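Cytochrome c, 1 heme-binding site (Geobacter sulfurreducens, PDB 4RLR) binds a single heme and probably carries electrons, being a low-potential cytochrome essential for accepting electrons from an electrode. Local coordinates at residues G1-R6 against F102-G107; M67-D72 against G82-H87; V106-L111 against L122-V127. All blocks are in the same frame, centred on the assembly; numbering follows the deposited sequence.

Contact 1. Residues G1-R6 against F102-G107; sequences GEVTYR and FKAWVG
The start of helix 5-16 and the residues leading into it meet the last turn of helix 92-106, with V3 and Y5 set against A104 and W105. V3 divides its two methyls between neighbours: CG2 rests on A104 CB at 3.7 Å, while CG1 reaches W105 CB at 4.0 Å. The valine and tryptophan side chains cross at about a right angle. The indole leaves the helix with CG trans to its own backbone N (chi1 176°), which swings the five-membered ring across to the other segment. There V3 O lies in the indole plane at the ring edge, 3.8 Å from W105 CD1. Y5 comes in alongside, pointing the same way as the indole, with its CD1 4.2 Å from W105 CZ2 and its CB 4.0 Å from W105 NE1.

In fold terms this joins the first helix to a late one, consistent with the pairing of N- and C-terminal helices familiar from cytochromes c, and the W105 side chain lies about 8 Å from the heme. T4 occupies the N-cap position of helix 5-16, its OG1 accepting from the backbone N of K7. W105 NE1 does not bond to segment 1-6, although Y5 N is 3.6 Å away; it donates instead to the carbonyl of T128, which ties the C-terminal tail to the same spot. If an alanine stood at W105, the T128 carbonyl would probably be left without its indole donor and a gap would open beside Y5 and the V3 carbonyl. The Y5 ring packs edge-to-face with Y51, and helix 51-55 also touches the indole through Y51, L54 and I55.

Contact 2. Residues M67-D72 against G82-H87; sequences MRRLDD and GNMYRH. With ZN (zinc ion), chain E; HEM (protoporphyrin IX containing Fe), chain B.
R69 and N83 are brought together by two torsions: the arginine chain bends at chi2 (-40°), and N83 holds CG between its own backbone N and carbonyl carbon (chi1 79°). The two side chains then run alongside each other in the same direction, with guanidinium and amide planes 71° apart. R69 NH1 gives N83 OD1 a weak hydrogen bond of 2.9 Å, but the firmer grip is on a heme propionate. R69 NH1 and R69 NH2 both donate to HEM O1D, at 3.0 and 3.1 Å, and N83 ND2 takes the second oxygen, HEM O2D, at 3.0 Å. Two residues from opposite segments thus fix one carboxylate, whose negative charge is probably balanced by the arginine. The first methylene carbon of the other propionate, HEM CAA, lies over one face of the guanidinium.

Backbone bonds set the frame. R69 O accepts from M84 N at 3.0 Å, and D71 O from G82 N at 2.7 Å. G82 CA sits so close to the carbonyls of R68 and R69 that any CB would run into them. Further out, D72 CB packs over the face of the Y85 ring in a CH-pi contact, 3.8 Å from its centroid, while Y85 OH bonds to E92 and Q96. The H87 ring carries the heme methyl HEM CMC over one face, and its ND1 binds a zinc ion that also holds a water.

The type I turn G82-Y85, pinned by R69 O, delivers M84 SD to the iron at 2.3 Å, across from H21: the His-Met axial ligation typical of cytochromes c, with the methionine supplied by a loop.

Contact 3. Residues V106-L111 against L122-V127; sequences VGVWNL and LNAITV
V108 and A124 meet methyl to methyl, with V108 CG2 pressed to 3.4 Å from A124 CB, tighter than ordinary van der Waals contact. The valine turns CG1 trans to its backbone N (chi1 174°), which leaves CG2 as the branch facing A124. I125 approaches differently: its CG2 comes to 3.8 Å from V106 O, and its CA sits 3.3 Å from the same oxygen in a CA-H...O contact. T126 holds OG1 beside the backbone of the other segment, 3.6 Å from G107 CA, and makes a weak hydrogen bond to the carbonyl of W105. The side chain of V106 points the other way, onto M67 of helix 65-70.

The one clear hydrogen bond across the contact runs from T126 N to V106 O at 2.9 Å, the donor standing 38° out of the carbonyl plane. G107 breaks helix 92-106 with a positive phi; a CB there would collide with A124 O and with T126 OG1, and would be jammed against V106 O as well.

Carbonyls in the last turn of a helix have no following helical amide to accept from. Here the chain returning after helix 119-123 gives V106 O the amide of T126, and that N-H would probably also be favoured by the partial negative charge at the helix C-terminus.

How the contacts relate
Helix 92-106 ties the set together: its last turn belongs to contact 1, and contact 3 takes over at V106 and G107, which both share. Their centres are about 10 Å apart. Contact 2 lies between the two halves of contact 1 along the chain and closes before contact 3 opens; its centre is about 17 Å from contact 1 and 16 Å from contact 3. Helix 65-70 and the residue just after it bridge them: L70 packs on F102 and M67 on V106, while R68 and, past the helix, D71 probably hydrogen-bond to L111 and W109, respectively. The heme-ligating loop is therefore joined through helix 65-70 to the region where both chain ends gather.

Contact 1. Residues G1-R6 against F102-G107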
loop_
_atom_site.group_PDB
_atom_site.type_symbol
_atom_site.label_atom_id
_atom_site.label_comp_id
_atom_site.label_asym_id
_atom_site.label_seq_id
_atom_site.Cartn_x
_atom_site.Cartn_y
_atom_site.Cartn_z
ATOM N N GLY A 1 20.753 -4.437 6.910
ATOM C CA GLY A 1 19.638 -5.218 7.543
ATOM C C GLY A 1 18.255 -4.660 7.222
ATOM O O GLY A 1 17.605 -5.153 6.265
ATOM N N GLU A 2 17.831 -3.660 8.020
ATOM C CA GLU A 2 16.509 -2.995 7.934
ATOM C C GLU A 2 15.951 -2.914 6.526
ATOM O O GLU A 2 16.674 -2.707 5.564
ATOM C CB GLU A 2 16.539 -1.562 8.488
ATOM N N VAL A 3 14.636 -3.029 6.462
ATOM C CA VAL A 3 13.900 -3.126 5.223
ATOM C C VAL A 3 13.512 -1.725 4.791
ATOM O O VAL A 3 12.925 -0.955 5.587
ATOM C CB VAL A 3 12.644 -3.946 5.439
ATOM C CG1 VAL A 3 11.762 -3.959 4.162
ATOM C CG2 VAL A 3 13.027 -5.338 5.834
ATOM N N THR A 4 13.842 -1.404 3.541
ATOM C CA THR A 4 13.680 -0.052 3.029
ATOM C C THR A 4 12.945 -0.009 1.684
ATOM O O THR A 4 12.789 -1.012 0.998
ATOM C CB THR A 4 15.038 0.655 2.846
ATOM O OG1 THR A 4 15.717 0.108 1.716
ATOM C CG2 THR A 4 15.906 0.525 4.121
ATOM N N TYR A 5 12.514 1.184 1.318
ATOM C CA TYR A 5 11.782 1.379 0.082
ATOM C C TYR A 5 12.674 1.051 -1.100
ATOM O O TYR A 5 12.277 0.305 -1.976
ATOM C CB TYR A 5 11.283 2.821 0.000
ATOM C CG TYR A 5 10.634 3.135 -1.301
ATOM C CD1 TYR A 5 9.327 2.744 -1.539
ATOM C CD2 TYR A 5 11.314 3.809 -2.292
ATOM C CE1 TYR A 5 8.717 3.013 -2.735
ATOM C CE2 TYR A 5 10.708 4.090 -3.492
ATOM C CZ TYR A 5 9.419 3.669 -3.711
ATOM O OH TYR A 5 8.793 3.940 -4.877
ATOM N N ARG A 6 13.897 1.585 -1.109
ATOM C CA ARG A 6 14.789 1.398 -2.244
ATOM C C ARG A 6 15.232 -0.059 -2.410
ATOM O O ARG A 6 15.323 -0.548 -3.519
ATOM C CB ARG A 6 16.032 2.280 -2.115
ATOM C CG ARG A 6 15.786 3.738 -2.405
ATOM C CD ARG A 6 16.959 4.576 -2.035
ATOM N NE ARG A 6 17.070 4.622 -0.591
ATOM C CZ ARG A 6 18.073 5.176 0.067
ATOM N NH1 ARG A 6 19.083 5.743 -0.604
ATOM N NH2 ARG A 6 18.048 5.176 1.394
ATOM N N PHE A 102 6.410 -6.001 3.420
ATOM C CA PHE A 102 5.660 -4.769 3.654
ATOM C C PHE A 102 5.443 -4.491 5.148
ATOM O O PHE A 102 5.477 -3.338 5.564
ATOM C CB PHE A 102 4.306 -4.773 2.935
ATOM C CG PHE A 102 4.368 -4.372 1.487
ATOM C CD1 PHE A 102 4.615 -5.324 0.504
ATOM C CD2 PHE A 102 4.141 -3.069 1.102
ATOM C CE1 PHE A 102 4.649 -4.973 -0.827
ATOM C CE2 PHE A 102 4.166 -2.695 -0.223
ATOM C CZ PHE A 102 4.427 -3.650 -1.198
ATOM N N LYS A 103 5.221 -5.521 5.962
ATOM C CA LYS A 103 5.005 -5.278 7.408
ATOM C C LYS A 103 6.287 -4.758 8.079
ATOM O O LYS A 103 6.252 -3.903 8.983
ATOM C CB LYS A 103 4.498 -6.525 8.123
ATOM C CG LYS A 103 3.156 -7.064 7.604
ATOM C CD LYS A 103 2.443 -7.907 8.646
ATOM C CE LYS A 103 0.998 -8.218 8.260
ATOM N NZ LYS A 103 0.407 -9.252 9.159
ATOM N N ALA A 104 7.426 -5.267 7.629
ATOM C CA ALA A 104 8.714 -4.798 8.146
ATOM C C ALA A 104 8.962 -3.361 7.751
ATOM O O ALA A 104 9.501 -2.574 8.519
ATOM C CB ALA A 104 9.830 -5.658 7.633
ATOM N N TRP A 105 8.575 -3.008 6.540
ATOM C CA TRP A 105 8.831 -1.668 6.060
ATOM C C TRP A 105 7.948 -0.672 6.803
ATOM O O TRP A 105 8.390 0.392 7.224
ATOM C CB TRP A 105 8.555 -1.601 4.559
ATOM C CG TRP A 105 8.715 -0.225 3.994
ATOM C CD1 TRP A 105 9.835 0.538 4.022
ATOM C CD2 TRP A 105 7.718 0.546 3.317
ATOM N NE1 TRP A 105 9.598 1.753 3.414
ATOM C CE2 TRP A 105 8.308 1.777 2.960
ATOM C CE3 TRP A 105 6.383 0.315 2.967
ATOM C CZ2 TRP A 105 7.613 2.772 2.275
ATOM C CZ3 TRP A 105 5.698 1.301 2.280
ATOM C CH2 TRP A 105 6.311 2.512 1.945
ATOM N N VAL A 106 6.694 -1.029 6.975
ATOM C CA VAL A 106 5.733 -0.093 7.516
ATOM C C VAL A 106 6.023 0.182 8.987
ATOM O O VAL A 106 5.838 1.299 9.443
ATOM C CB VAL A 106 4.303 -0.590 7.320
ATOM C CG1 VAL A 106 3.315 0.265 8.103
ATOM C CG2 VAL A 106 3.941 -0.566 5.805
ATOM N N GLY A 107 6.515 -0.832 9.698
ATOM C CA GLY A 107 6.826 -0.709 11.116
ATOM C C GLY A 107 5.779 -1.442 11.931
ATOM O O GLY A 107 5.944 -2.622 12.246
#

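Contact 2. Residues M67-D72 against G82-H87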
loop_
_atom_site.group_PDB
_atom_site.type_symbol
_atom_site.label_atom_id
_atom_site.label_comp_id
_atom_site.label_asym_id
_atom_site.label_seq_id
_atom_site.Cartn_x
_atom_site.Cartn_y
_atom_site.Cartn_z
ATOM N N MET A 67 -2.039 -0.864 4.748
ATOM C CA MET A 67 -2.154 -1.960 5.710
ATOM C C MET A 67 -3.491 -2.692 5.536
ATOM O O MET A 67 -3.519 -3.930 5.452
ATOM C CB MET A 67 -1.934 -1.464 7.149
ATOM C CG MET A 67 -0.533 -0.876 7.408
ATOM S SD MET A 67 -0.311 0.817 6.713
ATOM C CE MET A 67 -0.147 1.807 8.203
ATOM N N ARG A 68 -4.584 -1.943 5.406
ATOM C CA ARG A 68 -5.897 -2.539 5.159
ATOM C C ARG A 68 -5.959 -3.342 3.850
ATOM O O ARG A 68 -6.545 -4.419 3.812
ATOM C CB ARG A 68 -6.984 -1.480 5.142
ATOM C CG ARG A 68 -7.245 -0.830 6.511
ATOM C CD ARG A 68 -8.542 -0.089 6.485
ATOM N NE ARG A 68 -8.442 1.137 5.714
ATOM C CZ ARG A 68 -7.823 2.236 6.128
ATOM N NH1 ARG A 68 -7.230 2.264 7.326
ATOM N NH2 ARG A 68 -7.791 3.306 5.344
ATOM N N ARG A 69 -5.376 -2.819 2.776
ATOM C CA ARG A 69 -5.590 -3.435 1.483
ATOM C C ARG A 69 -4.674 -4.643 1.317
ATOM O O ARG A 69 -5.049 -5.614 0.637
ATOM C CB ARG A 69 -5.408 -2.440 0.349
ATOM C CG ARG A 69 -6.407 -1.269 0.333
ATOM C CD ARG A 69 -7.841 -1.682 0.694
ATOM N NE ARG A 69 -8.805 -0.599 0.471
ATOM C CZ ARG A 69 -9.283 -0.252 -0.720
ATOM N NH1 ARG A 69 -8.883 -0.879 -1.829
ATOM N NH2 ARG A 69 -10.151 0.740 -0.823
ATOM N N LEU A 70 -3.485 -4.600 1.934
ATOM C CA LEU A 70 -2.585 -5.750 1.868
ATOM C C LEU A 70 -2.828 -6.842 2.955
ATOM O O LEU A 70 -2.187 -7.921 2.924
ATOM C CB LEU A 70 -1.123 -5.312 1.869
ATOM C CG LEU A 70 -0.615 -4.590 0.613
ATOM C CD1 LEU A 70 0.883 -4.464 0.700
ATOM C CD2 LEU A 70 -1.049 -5.291 -0.685
ATOM N N ASP A 71 -3.749 -6.592 3.880
ATOM C CA ASP A 71 -3.937 -7.516 4.997
ATOM C C ASP A 71 -4.399 -8.889 4.487
ATOM O O ASP A 71 -5.257 -8.973 3.600
ATOM C CB ASP A 71 -4.934 -6.979 6.010
ATOM C CG ASP A 71 -4.820 -7.686 7.362
ATOM O OD1 ASP A 71 -3.815 -7.464 8.061
ATOM O OD2 ASP A 71 -5.738 -8.458 7.713
ATOM N N ASP A 72 -3.813 -9.952 5.046
ATOM C CA ASP A 72 -4.157 -11.327 4.629
ATOM C C ASP A 72 -5.431 -11.816 5.296
ATOM O O ASP A 72 -6.027 -12.806 4.861
ATOM C CB ASP A 72 -3.001 -12.317 4.861
ATOM C CG ASP A 72 -2.585 -12.448 6.329
ATOM O OD1 ASP A 72 -3.339 -12.042 7.223
ATOM O OD2 ASP A 72 -1.469 -12.979 6.585
ATOM N N GLY A 82 -7.542 -8.032 2.632
ATOM C CA GLY A 82 -7.704 -6.807 1.872
ATOM C C GLY A 82 -7.720 -7.104 0.364
ATOM O O GLY A 82 -7.128 -8.074 -0.108
ATOM N N ASN A 83 -8.361 -6.238 -0.406
ATOM C CA ASN A 83 -8.579 -6.526 -1.813
ATOM C C ASN A 83 -7.326 -6.351 -2.702
ATOM O O ASN A 83 -7.400 -6.538 -3.899
ATOM C CB ASN A 83 -9.776 -5.715 -2.336
ATOM C CG ASN A 83 -9.433 -4.264 -2.632
ATOM O OD1 ASN A 83 -8.457 -3.717 -2.099
ATOM N ND2 ASN A 83 -10.236 -3.624 -3.486
ATOM N N MET A 84 -6.180 -6.024 -2.122
ATOM C CA MET A 84 -4.933 -5.978 -2.895
ATOM C C MET A 84 -3.942 -7.076 -2.515
ATOM O O MET A 84 -2.904 -7.235 -3.180
ATOM C CB MET A 84 -4.253 -4.615 -2.772
ATOM C CG MET A 84 -5.102 -3.455 -3.321
ATOM S SD MET A 84 -5.258 -3.402 -5.120
ATOM C CE MET A 84 -7.028 -3.198 -5.315
ATOM N N TYR A 85 -4.269 -7.843 -1.478
ATOM C CA TYR A 85 -3.401 -8.921 -1.016
ATOM C C TYR A 85 -3.090 -9.922 -2.139
ATOM O O TYR A 85 -2.008 -10.445 -2.193
ATOM C CB TYR A 85 -4.048 -9.638 0.174
ATOM C CG TYR A 85 -3.297 -10.869 0.661
ATOM C CD1 TYR A 85 -2.061 -10.764 1.253
ATOM C CD2 TYR A 85 -3.845 -12.132 0.541
ATOM C CE1 TYR A 85 -1.371 -11.900 1.691
ATOM C CE2 TYR A 85 -3.167 -13.256 0.972
ATOM C CZ TYR A 85 -1.942 -13.136 1.552
ATOM O OH TYR A 85 -1.270 -14.257 1.992
ATOM N N ARG A 86 -4.049 -10.154 -3.034
ATOM C CA ARG A 86 -3.894 -11.143 -4.096
ATOM C C ARG A 86 -2.746 -10.793 -5.011
ATOM O O ARG A 86 -2.094 -11.687 -5.598
ATOM C CB ARG A 86 -5.193 -11.317 -4.920
ATOM C CG ARG A 86 -5.643 -10.130 -5.765
ATOM C CD ARG A 86 -7.059 -10.410 -6.341
ATOM N NE ARG A 86 -7.505 -9.395 -7.300
ATOM C CZ ARG A 86 -7.292 -9.431 -8.621
ATOM N NH1 ARG A 86 -6.640 -10.448 -9.169
ATOM N NH2 ARG A 86 -7.729 -8.438 -9.411
ATOM N N HIS A 87 -2.488 -9.493 -5.136
ATOM C CA HIS A 87 -1.440 -9.024 -6.014
ATOM C C HIS A 87 -0.049 -9.275 -5.489
ATOM O O HIS A 87 0.911 -9.054 -6.206
ATOM C CB HIS A 87 -1.657 -7.539 -6.317
ATOM C CG HIS A 87 -2.912 -7.310 -7.078
ATOM N ND1 HIS A 87 -3.157 -7.951 -8.267
ATOM C CD2 HIS A 87 -4.039 -6.624 -6.772
ATOM C CE1 HIS A 87 -4.361 -7.626 -8.696
ATOM N NE2 HIS A 87 -4.918 -6.826 -7.806
HETATM ZN ZN ZN E . -1.905 -8.831 -9.637
HETATM C CHA HEM B . -6.647 0.553 -4.762
HETATM C CHB HEM B . -2.353 -0.936 -3.119
HETATM C CHC HEM B . -2.082 -3.770 -7.009
HETATM C CHD HEM B . -6.027 -1.861 -8.929
HETATM C C1A HEM B . -5.548 0.314 -3.960
HETATM C C2A HEM B . -5.392 0.840 -2.633
HETATM C C3A HEM B . -4.209 0.436 -2.168
HETATM C C4A HEM B . -3.584 -0.361 -3.188
HETATM C CMA HEM B . -3.579 0.761 -0.808
HETATM C CAA HEM B . -6.444 1.707 -1.921
HETATM C CBA HEM B . -6.265 3.206 -2.151
HETATM C CGA HEM B . -7.271 3.919 -1.260
HETATM O O1A HEM B . -7.032 4.104 -0.049
HETATM O O2A HEM B . -8.334 4.296 -1.769
HETATM C C1B HEM B . -1.904 -1.835 -4.055
HETATM C C2B HEM B . -0.701 -2.593 -3.938
HETATM C C3B HEM B . -0.619 -3.388 -5.003
HETATM C C4B HEM B . -1.787 -3.147 -5.815
HETATM C CMB HEM B . 0.252 -2.394 -2.762
HETATM C CAB HEM B . 0.463 -4.415 -5.345
HETATM C CBB HEM B . 0.816 -5.287 -4.365
HETATM C C1C HEM B . -3.097 -3.462 -7.868
HETATM C C2C HEM B . -3.267 -4.078 -9.161
HETATM C C3C HEM B . -4.361 -3.537 -9.723
HETATM C C4C HEM B . -4.912 -2.608 -8.758
HETATM C CMC HEM B . -2.273 -5.105 -9.750
HETATM C CAC HEM B . -5.035 -3.837 -11.093
HETATM C CBC HEM B . -5.021 -5.079 -11.626
HETATM C C1D HEM B . -6.529 -1.000 -7.995
HETATM C C2D HEM B . -7.687 -0.180 -8.225
HETATM C C3D HEM B . -7.889 0.586 -6.924
HETATM C C4D HEM B . -6.828 0.135 -6.049
HETATM C CMD HEM B . -8.507 -0.107 -9.537
HETATM C CAD HEM B . -8.981 1.614 -6.607
HETATM C CBD HEM B . -10.308 0.919 -6.330
HETATM C CGD HEM B . -10.201 0.240 -4.989
HETATM O O1D HEM B . -10.085 0.898 -3.930
HETATM O O2D HEM B . -10.230 -0.998 -4.983
HETATM N NA HEM B . -4.442 -0.441 -4.268
HETATM N NB HEM B . -2.558 -2.206 -5.199
HETATM N NC HEM B . -4.140 -2.587 -7.640
HETATM N ND HEM B . -6.048 -0.797 -6.710
HETATM FE FE HEM B . -4.204 -1.507 -5.950
HETATM O O HOH W 1 0.004 -8.245 -9.094
#

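Contact 3. Residues V106-L111 against L122-V127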
loop_
_atom_site.group_PDB
_atom_site.type_symbol
_atom_site.label_atom_id
_atom_site.label_comp_id
_atom_site.label_asym_id
_atom_site.label_seq_id
_atom_site.Cartn_x
_atom_site.Cartn_y
_atom_site.Cartn_z
ATOM N N VAL A 106 6.694 -1.029 6.975
ATOM C CA VAL A 106 5.733 -0.093 7.516
ATOM C C VAL A 106 6.023 0.182 8.987
ATOM O O VAL A 106 5.838 1.299 9.443
ATOM C CB VAL A 106 4.303 -0.590 7.320
ATOM C CG1 VAL A 106 3.315 0.265 8.103
ATOM C CG2 VAL A 106 3.941 -0.566 5.805
ATOM N N GLY A 107 6.515 -0.832 9.698
ATOM C CA GLY A 107 6.826 -0.709 11.116
ATOM C C GLY A 107 5.779 -1.442 11.931
ATOM O O GLY A 107 5.944 -2.622 12.246
ATOM N N VAL A 108 4.692 -0.751 12.257
ATOM C CA VAL A 108 3.543 -1.372 12.895
ATOM C C VAL A 108 2.399 -1.519 11.868
ATOM O O VAL A 108 2.062 -0.555 11.204
ATOM C CB VAL A 108 3.090 -0.551 14.143
ATOM C CG1 VAL A 108 1.806 -1.092 14.735
ATOM C CG2 VAL A 108 4.177 -0.568 15.226
ATOM N N TRP A 109 1.807 -2.708 11.748
ATOM C CA TRP A 109 0.666 -2.934 10.846
ATOM C C TRP A 109 -0.651 -2.334 11.368
ATOM O O TRP A 109 -1.619 -3.046 11.621
ATOM C CB TRP A 109 0.501 -4.422 10.584
ATOM C CG TRP A 109 -0.143 -4.766 9.253
ATOM C CD1 TRP A 109 -1.349 -5.380 9.046
ATOM C CD2 TRP A 109 0.400 -4.502 7.947
ATOM N NE1 TRP A 109 -1.584 -5.522 7.686
ATOM C CE2 TRP A 109 -0.520 -4.993 6.997
ATOM C CE3 TRP A 109 1.582 -3.913 7.492
ATOM C CZ2 TRP A 109 -0.285 -4.901 5.609
ATOM C CZ3 TRP A 109 1.813 -3.826 6.116
ATOM C CH2 TRP A 109 0.888 -4.308 5.204
ATOM N N ASN A 110 -0.711 -1.013 11.486
ATOM C CA ASN A 110 -1.903 -0.369 12.016
ATOM C C ASN A 110 -2.999 -0.181 10.950
ATOM O O ASN A 110 -2.779 0.488 9.940
ATOM C CB ASN A 110 -1.526 0.976 12.630
ATOM C CG ASN A 110 -2.604 1.525 13.555
ATOM O OD1 ASN A 110 -3.793 1.519 13.237
ATOM N ND2 ASN A 110 -2.179 2.003 14.722
ATOM N N LEU A 111 -4.183 -0.741 11.198
ATOM C CA LEU A 111 -5.275 -0.678 10.238
ATOM C C LEU A 111 -6.237 0.489 10.441
ATOM O O LEU A 111 -7.211 0.628 9.683
ATOM C CB LEU A 111 -6.097 -1.965 10.279
ATOM C CG LEU A 111 -5.413 -3.327 10.220
ATOM C CD1 LEU A 111 -6.459 -4.396 9.916
ATOM C CD2 LEU A 111 -4.348 -3.382 9.170
ATOM N N LEU A 122 1.051 6.822 15.320
ATOM C CA LEU A 122 1.687 7.443 14.158
ATOM C C LEU A 122 3.192 7.377 14.264
ATOM O O LEU A 122 3.875 7.212 13.253
ATOM C CB LEU A 122 1.232 8.899 13.982
ATOM C CG LEU A 122 -0.224 9.106 13.549
ATOM C CD1 LEU A 122 -0.695 10.540 13.818
ATOM C CD2 LEU A 122 -0.427 8.761 12.093
ATOM N N ASN A 123 3.735 7.484 15.470
ATOM C CA ASN A 123 5.188 7.475 15.601
ATOM C C ASN A 123 5.793 6.142 15.175
ATOM O O ASN A 123 6.949 6.068 14.801
ATOM C CB ASN A 123 5.616 7.803 17.037
ATOM C CG ASN A 123 5.220 9.218 17.472
ATOM O OD1 ASN A 123 5.225 10.168 16.672
ATOM N ND2 ASN A 123 4.908 9.369 18.756
ATOM N N ALA A 124 4.997 5.087 15.217
ATOM C CA ALA A 124 5.518 3.737 15.057
ATOM C C ALA A 124 5.597 3.333 13.589
ATOM O O ALA A 124 6.073 2.236 13.256
ATOM C CB ALA A 124 4.645 2.774 15.802
ATOM N N ILE A 125 5.115 4.214 12.721
ATOM C CA ILE A 125 5.109 3.959 11.283
ATOM C C ILE A 125 6.401 4.522 10.695
ATOM O O ILE A 125 6.551 5.724 10.586
ATOM C CB ILE A 125 3.838 4.572 10.658
ATOM C CG1 ILE A 125 2.618 3.732 11.067
ATOM C CG2 ILE A 125 3.943 4.628 9.164
ATOM C CD1 ILE A 125 1.265 4.349 10.728
ATOM N N THR A 126 7.341 3.656 10.323
ATOM C CA THR A 126 8.703 4.105 10.024
ATOM C C THR A 126 8.995 4.359 8.548
ATOM O O THR A 126 9.563 5.412 8.181
ATOM C CB THR A 126 9.719 3.082 10.552
ATOM O OG1 THR A 126 9.300 1.767 10.189
ATOM C CG2 THR A 126 9.794 3.151 12.057
ATOM N N VAL A 127 8.706 3.349 7.734
ATOM C CA VAL A 127 8.533 3.530 6.325
ATOM C C VAL A 127 9.862 4.090 5.752
ATOM O O VAL A 127 9.905 5.062 5.033
ATOM C CB VAL A 127 7.177 4.368 6.164
ATOM C CG1 VAL A 127 7.368 5.850 5.901
ATOM C CG2 VAL A 127 6.243 3.714 5.234
#